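RNA-dependent RNA Polymerase (Bombyx mori cytoplasmic polyhedrosis virus, PDB 6TZ0) catalyses RNA-directed RNA synthesis, making plus strands by conservative transcription and, probably after core assembly, the complementary minus strands of the double-stranded genome. Local coordinates at residues Val371-Leu381 against Asn586-Lys594; Phe400-Ile411 against Thr505-Asn514. All coordinates share one frame; numbering follows the deposited sequence.

Contact 1: residues Val371-Leu381 against Asn586-Lys594; sequences VLMSNTRHESL and NMEVFEVGK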
loop_
_atom_site.group_PDB
_atom_site.type_symbol
_atom_site.label_atom_id
_atom_site.label_comp_id
_atom_site.label_asym_id
_atom_site.label_seq_id
_atom_site.Cartn_x
_atom_site.Cartn_y
_atom_site.Cartn_z
ATOM N N VAL A 371 -20.410 25.111 -2.468
ATOM C CA VAL A 371 -20.759 24.291 -3.622
ATOM C C VAL A 371 -21.351 25.194 -4.689
ATOM O O VAL A 371 -22.373 25.837 -4.460
ATOM C CB VAL A 371 -21.743 23.180 -3.230
ATOM C CG1 VAL A 371 -22.258 22.462 -4.451
ATOM C CG2 VAL A 371 -21.067 22.205 -2.318
ATOM N N LEU A 372 -20.716 25.239 -5.859
ATOM C CA LEU A 372 -21.144 26.132 -6.929
ATOM C C LEU A 372 -22.051 25.448 -7.940
ATOM O O LEU A 372 -23.017 26.054 -8.408
ATOM C CB LEU A 372 -19.925 26.703 -7.651
ATOM C CG LEU A 372 -18.993 27.603 -6.848
ATOM C CD1 LEU A 372 -17.779 27.939 -7.675
ATOM C CD2 LEU A 372 -19.701 28.857 -6.410
ATOM N N MET A 373 -21.745 24.208 -8.306
ATOM C CA MET A 373 -22.551 23.433 -9.236
ATOM C C MET A 373 -22.853 22.090 -8.593
ATOM O O MET A 373 -22.015 21.540 -7.879
ATOM C CB MET A 373 -21.828 23.245 -10.572
ATOM C CG MET A 373 -22.667 22.623 -11.649
ATOM S SD MET A 373 -21.823 22.278 -13.193
ATOM C CE MET A 373 -21.625 23.933 -13.827
ATOM N N SER A 374 -24.047 21.560 -8.840
ATOM C CA SER A 374 -24.517 20.435 -8.054
ATOM C C SER A 374 -25.393 19.509 -8.881
ATOM O O SER A 374 -26.177 19.947 -9.720
ATOM C CB SER A 374 -25.296 20.932 -6.840
ATOM O OG SER A 374 -25.784 19.856 -6.092
ATOM N N ASN A 375 -25.286 18.220 -8.580
ATOM C CA ASN A 375 -26.068 17.152 -9.182
ATOM C C ASN A 375 -27.536 17.264 -8.756
ATOM O O ASN A 375 -27.890 18.013 -7.848
ATOM C CB ASN A 375 -25.473 15.810 -8.751
ATOM C CG ASN A 375 -25.890 14.668 -9.618
ATOM O OD1 ASN A 375 -26.651 14.839 -10.569
ATOM N ND2 ASN A 375 -25.400 13.483 -9.294
ATOM N N THR A 376 -28.404 16.492 -9.416
ATOM C CA THR A 376 -29.806 16.423 -9.011
ATOM C C THR A 376 -30.007 15.669 -7.704
ATOM O O THR A 376 -31.047 15.836 -7.064
ATOM C CB THR A 376 -30.648 15.782 -10.109
ATOM O OG1 THR A 376 -30.107 14.500 -10.446
ATOM C CG2 THR A 376 -30.666 16.662 -11.333
ATOM N N ARG A 377 -29.035 14.861 -7.285
ATOM C CA ARG A 377 -28.989 14.306 -5.938
ATOM C C ARG A 377 -28.373 15.269 -4.933
ATOM O O ARG A 377 -28.062 14.844 -3.817
ATOM C CB ARG A 377 -28.187 13.001 -5.923
ATOM C CG ARG A 377 -28.676 11.897 -6.848
ATOM C CD ARG A 377 -29.945 11.207 -6.381
ATOM N NE ARG A 377 -29.753 10.482 -5.131
ATOM C CZ ARG A 377 -30.739 9.944 -4.422
ATOM N NH1 ARG A 377 -31.986 10.021 -4.858
ATOM N NH2 ARG A 377 -30.480 9.314 -3.290
ATOM N N HIS A 378 -28.162 16.526 -5.338
ATOM C CA HIS A 378 -27.508 17.586 -4.566
ATOM C C HIS A 378 -26.070 17.236 -4.198
ATOM O O HIS A 378 -25.533 17.727 -3.210
ATOM C CB HIS A 378 -28.315 17.978 -3.331
ATOM C CG HIS A 378 -29.665 18.529 -3.658
ATOM N ND1 HIS A 378 -30.789 17.739 -3.736
ATOM C CD2 HIS A 378 -30.066 19.785 -3.959
ATOM C CE1 HIS A 378 -31.829 18.488 -4.050
ATOM N NE2 HIS A 378 -31.416 19.733 -4.193
ATOM N N GLU A 379 -25.423 16.428 -5.024
ATOM C CA GLU A 379 -24.024 16.078 -4.856
ATOM C C GLU A 379 -23.151 17.041 -5.652
ATOM O O GLU A 379 -23.527 17.502 -6.729
ATOM C CB GLU A 379 -23.798 14.642 -5.315
ATOM C CG GLU A 379 -24.589 13.635 -4.506
ATOM C CD GLU A 379 -24.535 12.242 -5.088
ATOM O OE1 GLU A 379 -23.989 12.073 -6.196
ATOM O OE2 GLU A 379 -25.049 11.309 -4.439
ATOM N N SER A 380 -21.974 17.342 -5.114
ATOM C CA SER A 380 -21.166 18.439 -5.627
ATOM C C SER A 380 -20.427 18.053 -6.899
ATOM O O SER A 380 -19.809 16.988 -6.977
ATOM C CB SER A 380 -20.169 18.894 -4.567
ATOM O OG SER A 380 -19.344 19.931 -5.055
ATOM N N LEU A 381 -20.490 18.937 -7.890
ATOM C CA LEU A 381 -19.713 18.848 -9.117
ATOM C C LEU A 381 -18.663 19.939 -9.243
ATOM O O LEU A 381 -17.684 19.752 -9.963
ATOM C CB LEU A 381 -20.643 18.907 -10.332
ATOM C CG LEU A 381 -21.484 17.678 -10.649
ATOM C CD1 LEU A 381 -22.525 17.999 -11.650
ATOM C CD2 LEU A 381 -20.599 16.631 -11.235
ATOM N N ASN A 586 -25.162 14.983 -21.701
ATOM C CA ASN A 586 -25.822 16.109 -21.061
ATOM C C ASN A 586 -26.557 15.639 -19.818
ATOM O O ASN A 586 -27.166 14.569 -19.796
ATOM C CB ASN A 586 -26.809 16.788 -22.004
ATOM C CG ASN A 586 -26.131 17.522 -23.126
ATOM O OD1 ASN A 586 -25.097 18.149 -22.937
ATOM N ND2 ASN A 586 -26.717 17.453 -24.310
ATOM N N MET A 587 -26.524 16.471 -18.787
ATOM C CA MET A 587 -26.894 16.047 -17.448
ATOM C C MET A 587 -27.616 17.193 -16.763
ATOM O O MET A 587 -27.165 18.336 -16.843
ATOM C CB MET A 587 -25.629 15.636 -16.693
ATOM C CG MET A 587 -25.787 15.112 -15.294
ATOM S SD MET A 587 -24.153 14.597 -14.734
ATOM C CE MET A 587 -24.450 14.263 -13.009
ATOM N N GLU A 588 -28.749 16.897 -16.133
ATOM C CA GLU A 588 -29.483 17.918 -15.396
ATOM C C GLU A 588 -28.714 18.286 -14.137
ATOM O O GLU A 588 -28.167 17.419 -13.452
ATOM C CB GLU A 588 -30.880 17.415 -15.045
ATOM C CG GLU A 588 -31.772 18.445 -14.400
ATOM C CD GLU A 588 -33.135 17.897 -14.061
ATOM O OE1 GLU A 588 -33.382 16.707 -14.345
ATOM O OE2 GLU A 588 -33.959 18.650 -13.500
ATOM N N VAL A 589 -28.656 19.579 -13.830
ATOM C CA VAL A 589 -27.660 20.068 -12.891
ATOM C C VAL A 589 -28.213 21.295 -12.175
ATOM O O VAL A 589 -29.100 21.981 -12.683
ATOM C CB VAL A 589 -26.344 20.352 -13.657
ATOM C CG1 VAL A 589 -26.377 21.667 -14.406
ATOM C CG2 VAL A 589 -25.172 20.265 -12.785
ATOM N N PHE A 590 -27.716 21.548 -10.969
ATOM C CA PHE A 590 -28.084 22.732 -10.208
ATOM C C PHE A 590 -26.908 23.690 -10.110
ATOM O O PHE A 590 -25.747 23.285 -10.169
ATOM C CB PHE A 590 -28.556 22.392 -8.797
ATOM C CG PHE A 590 -29.872 21.693 -8.751
ATOM C CD1 PHE A 590 -31.026 22.354 -9.115
ATOM C CD2 PHE A 590 -29.966 20.395 -8.294
ATOM C CE1 PHE A 590 -32.243 21.725 -9.065
ATOM C CE2 PHE A 590 -31.184 19.760 -8.231
ATOM C CZ PHE A 590 -32.322 20.423 -8.624
ATOM N N GLU A 591 -27.224 24.973 -9.963
ATOM C CA GLU A 591 -26.216 26.012 -9.824
ATOM C C GLU A 591 -26.658 27.017 -8.776
ATOM O O GLU A 591 -27.852 27.261 -8.596
ATOM C CB GLU A 591 -25.952 26.737 -11.147
ATOM C CG GLU A 591 -25.240 25.896 -12.182
ATOM C CD GLU A 591 -24.987 26.642 -13.459
ATOM O OE1 GLU A 591 -25.444 27.797 -13.574
ATOM O OE2 GLU A 591 -24.336 26.072 -14.355
ATOM N N VAL A 592 -25.679 27.599 -8.085
ATOM C CA VAL A 592 -25.966 28.631 -7.097
ATOM C C VAL A 592 -26.399 29.912 -7.790
ATOM O O VAL A 592 -25.735 30.396 -8.715
ATOM C CB VAL A 592 -24.751 28.845 -6.184
ATOM C CG1 VAL A 592 -24.806 30.185 -5.477
ATOM C CG2 VAL A 592 -24.792 27.803 -5.130
ATOM N N GLY A 593 -27.524 30.463 -7.346
ATOM C CA GLY A 593 -28.107 31.623 -7.974
ATOM C C GLY A 593 -29.287 31.231 -8.829
ATOM O O GLY A 593 -30.318 31.904 -8.829
ATOM N N LYS A 594 -29.150 30.128 -9.551
ATOM C CA LYS A 594 -30.205 29.690 -10.445
ATOM C C LYS A 594 -31.226 28.874 -9.668
ATOM O O LYS A 594 -30.889 27.879 -9.025
ATOM C CB LYS A 594 -29.633 28.849 -11.588
ATOM C CG LYS A 594 -29.127 29.601 -12.816
ATOM C CD LYS A 594 -27.827 30.341 -12.562
ATOM C CE LYS A 594 -27.374 31.097 -13.785
ATOM N NZ LYS A 594 -27.122 30.167 -14.910
#

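Contact 2: residues Phe400-Ile411 against Thr505-Asn514; sequences FTDEIAKRVNGI and TIGKQIYDLN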
loop_
_atom_site.group_PDB
_atom_site.type_symbol
_atom_site.label_atom_id
_atom_site.label_comp_id
_atom_site.label_asym_id
_atom_site.label_seq_id
_atom_site.Cartn_x
_atom_site.Cartn_y
_atom_site.Cartn_z
ATOM N N PHE A 400 -2.424 24.809 -11.565
ATOM C CA PHE A 400 -1.943 23.612 -12.238
ATOM C C PHE A 400 -3.030 22.858 -12.986
ATOM O O PHE A 400 -2.710 21.900 -13.688
ATOM C CB PHE A 400 -1.292 22.659 -11.229
ATOM C CG PHE A 400 0.017 23.147 -10.687
ATOM C CD1 PHE A 400 1.190 22.935 -11.388
ATOM C CD2 PHE A 400 0.075 23.819 -9.481
ATOM C CE1 PHE A 400 2.393 23.377 -10.889
ATOM C CE2 PHE A 400 1.274 24.264 -8.986
ATOM C CZ PHE A 400 2.432 24.048 -9.697
ATOM N N THR A 401 -4.293 23.278 -12.878
ATOM C CA THR A 401 -5.402 22.428 -13.304
ATOM C C THR A 401 -5.503 22.297 -14.818
ATOM O O THR A 401 -5.883 21.231 -15.316
ATOM C CB THR A 401 -6.717 22.956 -12.739
ATOM O OG1 THR A 401 -6.912 24.300 -13.181
ATOM C CG2 THR A 401 -6.704 22.923 -11.230
ATOM N N ASP A 402 -5.156 23.339 -15.569
ATOM C CA ASP A 402 -5.340 23.290 -17.015
ATOM C C ASP A 402 -4.273 22.450 -17.706
ATOM O O ASP A 402 -4.589 21.692 -18.635
ATOM C CB ASP A 402 -5.359 24.705 -17.581
ATOM C CG ASP A 402 -5.756 24.738 -19.038
ATOM O OD1 ASP A 402 -6.958 24.543 -19.328
ATOM O OD2 ASP A 402 -4.867 24.953 -19.891
ATOM N N GLU A 403 -3.025 22.544 -17.248
ATOM C CA GLU A 403 -1.963 21.682 -17.751
ATOM C C GLU A 403 -2.214 20.218 -17.404
ATOM O O GLU A 403 -2.008 19.332 -18.245
ATOM C CB GLU A 403 -0.622 22.144 -17.188
ATOM C CG GLU A 403 0.566 21.330 -17.644
ATOM C CD GLU A 403 0.884 21.509 -19.111
ATOM O OE1 GLU A 403 0.582 22.588 -19.667
ATOM O OE2 GLU A 403 1.442 20.566 -19.712
ATOM N N ILE A 404 -2.683 19.949 -16.180
ATOM C CA ILE A 404 -2.989 18.579 -15.775
ATOM C C ILE A 404 -4.161 18.030 -16.578
ATOM O O ILE A 404 -4.148 16.863 -16.982
ATOM C CB ILE A 404 -3.233 18.506 -14.254
ATOM C CG1 ILE A 404 -1.939 18.763 -13.498
ATOM C CG2 ILE A 404 -3.712 17.146 -13.822
ATOM C CD1 ILE A 404 -2.125 18.920 -12.020
ATOM N N ALA A 405 -5.159 18.866 -16.885
ATOM C CA ALA A 405 -6.282 18.392 -17.691
ATOM C C ALA A 405 -5.869 18.104 -19.127
ATOM O O ALA A 405 -6.337 17.122 -19.721
ATOM C CB ALA A 405 -7.419 19.408 -17.655
ATOM N N LYS A 406 -4.966 18.921 -19.677
ATOM C CA LYS A 406 -4.387 18.640 -20.986
ATOM C C LYS A 406 -3.610 17.328 -20.982
ATOM O O LYS A 406 -3.636 16.586 -21.968
ATOM C CB LYS A 406 -3.495 19.813 -21.400
ATOM C CG LYS A 406 -2.911 19.762 -22.809
ATOM C CD LYS A 406 -1.458 19.299 -22.819
ATOM C CE LYS A 406 -0.879 19.340 -24.218
ATOM N NZ LYS A 406 0.524 18.849 -24.249
ATOM N N ARG A 407 -2.920 17.023 -19.880
ATOM C CA ARG A 407 -2.193 15.759 -19.793
ATOM C C ARG A 407 -3.137 14.569 -19.641
ATOM O O ARG A 407 -2.871 13.489 -20.177
ATOM C CB ARG A 407 -1.206 15.807 -18.631
ATOM C CG ARG A 407 -0.018 16.698 -18.877
ATOM C CD ARG A 407 0.873 16.753 -17.659
ATOM N NE ARG A 407 2.005 17.643 -17.880
ATOM C CZ ARG A 407 3.180 17.244 -18.346
ATOM N NH1 ARG A 407 3.379 15.967 -18.624
ATOM N NH2 ARG A 407 4.159 18.117 -18.526
ATOM N N VAL A 408 -4.233 14.749 -18.903
ATOM C CA VAL A 408 -5.191 13.673 -18.660
ATOM C C VAL A 408 -5.963 13.332 -19.930
ATOM O O VAL A 408 -6.304 12.164 -20.163
ATOM C CB VAL A 408 -6.100 14.075 -17.474
ATOM C CG1 VAL A 408 -7.345 13.224 -17.359
ATOM C CG2 VAL A 408 -5.336 13.933 -16.178
ATOM N N ASN A 409 -6.187 14.319 -20.805
ATOM C CA ASN A 409 -6.910 14.066 -22.051
ATOM C C ASN A 409 -6.165 13.127 -22.997
ATOM O O ASN A 409 -6.793 12.493 -23.850
ATOM C CB ASN A 409 -7.197 15.379 -22.767
ATOM C CG ASN A 409 -8.229 16.209 -22.061
ATOM O OD1 ASN A 409 -9.205 15.685 -21.533
ATOM N ND2 ASN A 409 -8.033 17.518 -22.060
ATOM N N GLY A 410 -4.848 13.011 -22.866
ATOM C CA GLY A 410 -4.084 12.185 -23.777
ATOM C C GLY A 410 -3.725 10.812 -23.249
ATOM O O GLY A 410 -2.733 10.220 -23.678
ATOM N N ILE A 411 -4.526 10.289 -22.328
ATOM C CA ILE A 411 -4.291 8.986 -21.720
ATOM C C ILE A 411 -5.495 8.098 -21.998
ATOM O O ILE A 411 -6.640 8.522 -21.810
ATOM C CB ILE A 411 -4.043 9.112 -20.201
ATOM C CG1 ILE A 411 -2.778 9.919 -19.931
ATOM C CG2 ILE A 411 -3.946 7.757 -19.537
ATOM C CD1 ILE A 411 -2.612 10.296 -18.486
ATOM N N THR A 505 -4.959 9.214 -10.902
ATOM C CA THR A 505 -4.422 9.579 -12.208
ATOM C C THR A 505 -4.311 11.091 -12.354
ATOM O O THR A 505 -3.349 11.596 -12.941
ATOM C CB THR A 505 -5.313 8.979 -13.293
ATOM O OG1 THR A 505 -5.362 7.560 -13.120
ATOM C CG2 THR A 505 -4.793 9.287 -14.677
ATOM N N ILE A 506 -5.261 11.830 -11.782
ATOM C CA ILE A 506 -5.200 13.285 -11.844
ATOM C C ILE A 506 -4.085 13.821 -10.954
ATOM O O ILE A 506 -3.248 14.614 -11.399
ATOM C CB ILE A 506 -6.565 13.891 -11.482
ATOM C CG1 ILE A 506 -7.570 13.609 -12.596
ATOM C CG2 ILE A 506 -6.442 15.366 -11.176
ATOM C CD1 ILE A 506 -8.974 13.975 -12.245
ATOM N N GLY A 507 -4.040 13.393 -9.691
ATOM C CA GLY A 507 -3.011 13.893 -8.793
ATOM C C GLY A 507 -1.608 13.403 -9.090
ATOM O O GLY A 507 -0.648 13.990 -8.585
ATOM N N LYS A 508 -1.467 12.344 -9.887
ATOM C CA LYS A 508 -0.159 11.845 -10.277
ATOM C C LYS A 508 0.529 12.766 -11.275
ATOM O O LYS A 508 1.759 12.759 -11.367
ATOM C CB LYS A 508 -0.348 10.439 -10.857
ATOM C CG LYS A 508 0.881 9.661 -11.237
ATOM C CD LYS A 508 0.464 8.329 -11.824
ATOM C CE LYS A 508 1.663 7.489 -12.193
ATOM N NZ LYS A 508 2.413 8.095 -13.323
ATOM N N GLN A 509 -0.232 13.581 -12.004
ATOM C CA GLN A 509 0.349 14.393 -13.060
ATOM C C GLN A 509 1.100 15.606 -12.535
ATOM O O GLN A 509 1.904 16.179 -13.274
ATOM C CB GLN A 509 -0.737 14.851 -14.027
ATOM C CG GLN A 509 -1.516 13.728 -14.659
ATOM C CD GLN A 509 -0.662 12.797 -15.481
ATOM O OE1 GLN A 509 0.258 13.220 -16.176
ATOM N NE2 GLN A 509 -0.965 11.510 -15.407
ATOM N N ILE A 510 0.874 16.006 -11.280
ATOM C CA ILE A 510 1.523 17.202 -10.747
ATOM C C ILE A 510 2.981 16.953 -10.392
ATOM O O ILE A 510 3.739 17.912 -10.209
ATOM C CB ILE A 510 0.715 17.730 -9.542
ATOM C CG1 ILE A 510 0.992 19.215 -9.286
ATOM C CG2 ILE A 510 1.034 16.947 -8.292
ATOM C CD1 ILE A 510 0.020 19.882 -8.357
ATOM N N TYR A 511 3.412 15.689 -10.328
ATOM C CA TYR A 511 4.818 15.402 -10.067
ATOM C C TYR A 511 5.714 15.805 -11.224
ATOM O O TYR A 511 6.900 16.067 -11.012
ATOM C CB TYR A 511 5.045 13.921 -9.790
ATOM C CG TYR A 511 4.330 13.365 -8.590
ATOM C CD1 TYR A 511 4.600 13.841 -7.326
ATOM C CD2 TYR A 511 3.469 12.288 -8.711
ATOM C CE1 TYR A 511 3.975 13.319 -6.223
ATOM C CE2 TYR A 511 2.844 11.754 -7.609
ATOM C CZ TYR A 511 3.102 12.278 -6.368
ATOM O OH TYR A 511 2.493 11.758 -5.260
ATOM N N ASP A 512 5.179 15.858 -12.435
ATOM C CA ASP A 512 5.932 16.273 -13.605
ATOM C C ASP A 512 5.925 17.778 -13.805
ATOM O O ASP A 512 6.440 18.257 -14.818
ATOM C CB ASP A 512 5.373 15.595 -14.853
ATOM C CG ASP A 512 5.561 14.099 -14.827
ATOM O OD1 ASP A 512 6.533 13.631 -14.201
ATOM O OD2 ASP A 512 4.731 13.387 -15.429
ATOM N N LEU A 513 5.356 18.532 -12.872
ATOM C CA LEU A 513 5.212 19.967 -13.024
ATOM C C LEU A 513 5.921 20.757 -11.939
ATOM O O LEU A 513 5.965 21.987 -12.021
ATOM C CB LEU A 513 3.728 20.344 -13.037
ATOM C CG LEU A 513 2.886 19.724 -14.145
ATOM C CD1 LEU A 513 1.459 20.143 -13.962
ATOM C CD2 LEU A 513 3.392 20.143 -15.500
ATOM N N ASN A 514 6.467 20.088 -10.930
ATOM C CA ASN A 514 7.178 20.739 -9.843
ATOM C C ASN A 514 8.446 19.957 -9.545
ATOM O O ASN A 514 8.760 18.956 -10.195
ATOM C CB ASN A 514 6.335 20.819 -8.570
ATOM C CG ASN A 514 5.168 21.730 -8.700
ATOM O OD1 ASN A 514 4.022 21.313 -8.563
ATOM N ND2 ASN A 514 5.443 23.000 -8.961
#

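Contact 1: residues Val371-Leu381 against Asn586-Lys594
Ser374 and Phe590 form the hydrogen-bonded pair at the heart of an antiparallel strand pairing, the central one of a four-stranded sheet at the periphery of the polymerase. Phe590 N donates to Ser374 O; in return Ser374 N donates to Phe590 O, 2.8 Å away. Further along, Val592 N reaches Leu372 O at 3.1 Å, which carries the pairing just past the end of strand 585-591. Between these bonds Met373 faces Glu591 as a non-hydrogen-bonded pair, their side chains side by side and pointing the same way. Met373 CG rests 3.6 Å from Val589 CG2, and Leu381 CD1 meets the same methyl from the hairpin's other arm; on this face Met373 also touches Trp606 and Leu381 touches Ala610 of helix 604-614. The segment 371-381 is itself a beta hairpin: a type I turn from Asn375 to His378 links strands 370-375 and 380-384, and Leu372 and Met373 opposite Lys382 make a classic beta bulge. With CG turned away from its own carbonyl carbon (chi1 -69°), the Phe590 ring swings beside that turn and presents its edge, in plane, to Asn375 O, 3.2 Å from CD2. The His378 ring is nearly parallel to it, at 10°, but slid so far that overlap is slight, with NE2 4.0 Å from Phe590 CE2. Thr376 CG2 sits across the Glu588 chain, 3.7 Å from its CG, while Glu588 OE2 is hydrogen-bonded to Ser597 OG. Glu591 makes two salt bridges, OE1 with Lys594 and OE2 with Lys600. Viral structural protein 4 packs against Phe590 and His378 and pairs its Glu549 with Arg377.

Contact 2: residues Phe400-Ile411 against Thr505-Asn514
Phe400, just ahead of helix 401-409, lays its ring among three side chains of the segment Thr505-Asn514. Ile510 CD1 sits over one face, 4.0 Å from Phe400 CG and offset toward the rim, whereas Leu513 CD1 comes in at the edge, 3.8 Å from Phe400 CD1. The Asn514 side chain runs against Phe400, its amide obliquely placed at CZ and its plane 72° from the ring's. Tyr396 adds an edge-to-face ring contact to Phe400 from the preceding helix. One turn on, Glu403 lends its CG to Leu513 CD2, at 3.7 Å. Ile404 comes next and is the wedge: with CG1 beside its backbone N (chi1 -69°) and CG2 anti to that N, its two branches part. CG2 lies 3.8 Å from Gln509 CB, CG1 reaches Leu513 CD1 at 3.7 Å, and CD1 ends near Ile510 CB. Arg407 runs extended from CG to NE, its guanidinium passing Leu513 CD2, which is 3.7 Å from NE; Glu403 OE2 forms a salt bridge with NE. Asp512 CB lies over one guanidinium face, toward its rim, but the Asp512 carboxylate is too far for a salt bridge and probably contributes only a long-range attraction. Val408 CG2 then packs on Ile506 CG1 and Gln509 CG. The Gln509 chain, bent at chi2 (-61°), folds back to give a weak hydrogen bond from NE2 to Thr505 O, and Ile411 CD1 closes the row 3.7 Å from that NE2. Behind Ile404 and Ile506 stands helix 557-573, with Val570 touching both. Inside the central polymerase domain this is largely apolar packing of helix 401-409 on the last part of the helix around 501-508 and the helically turned chain that follows.

Both contacts belong to the central polymerase domain and lie on the same side of the chain's centre, with contact 2 the deeper: its centre is about 31 Å from that point, against about 48 Å for contact 1. Their own centres are about 25 Å apart and their nearest atoms about 11 Å, so they do not touch. Along the chain, 371-381 comes first, then 400-411, 505-514 and finally 586-594; contact 2 is thus completed within the span that contact 1 brackets. In sequence, helix 389-397 comes between the hairpin and helix 401-409. Contact 1 joins sheet strands beside viral structural protein 4, whereas contact 2 packs helix 401-409 on helix 501-508 and the chain after it. Neither lies at the nucleotide- or magnesium-binding sites.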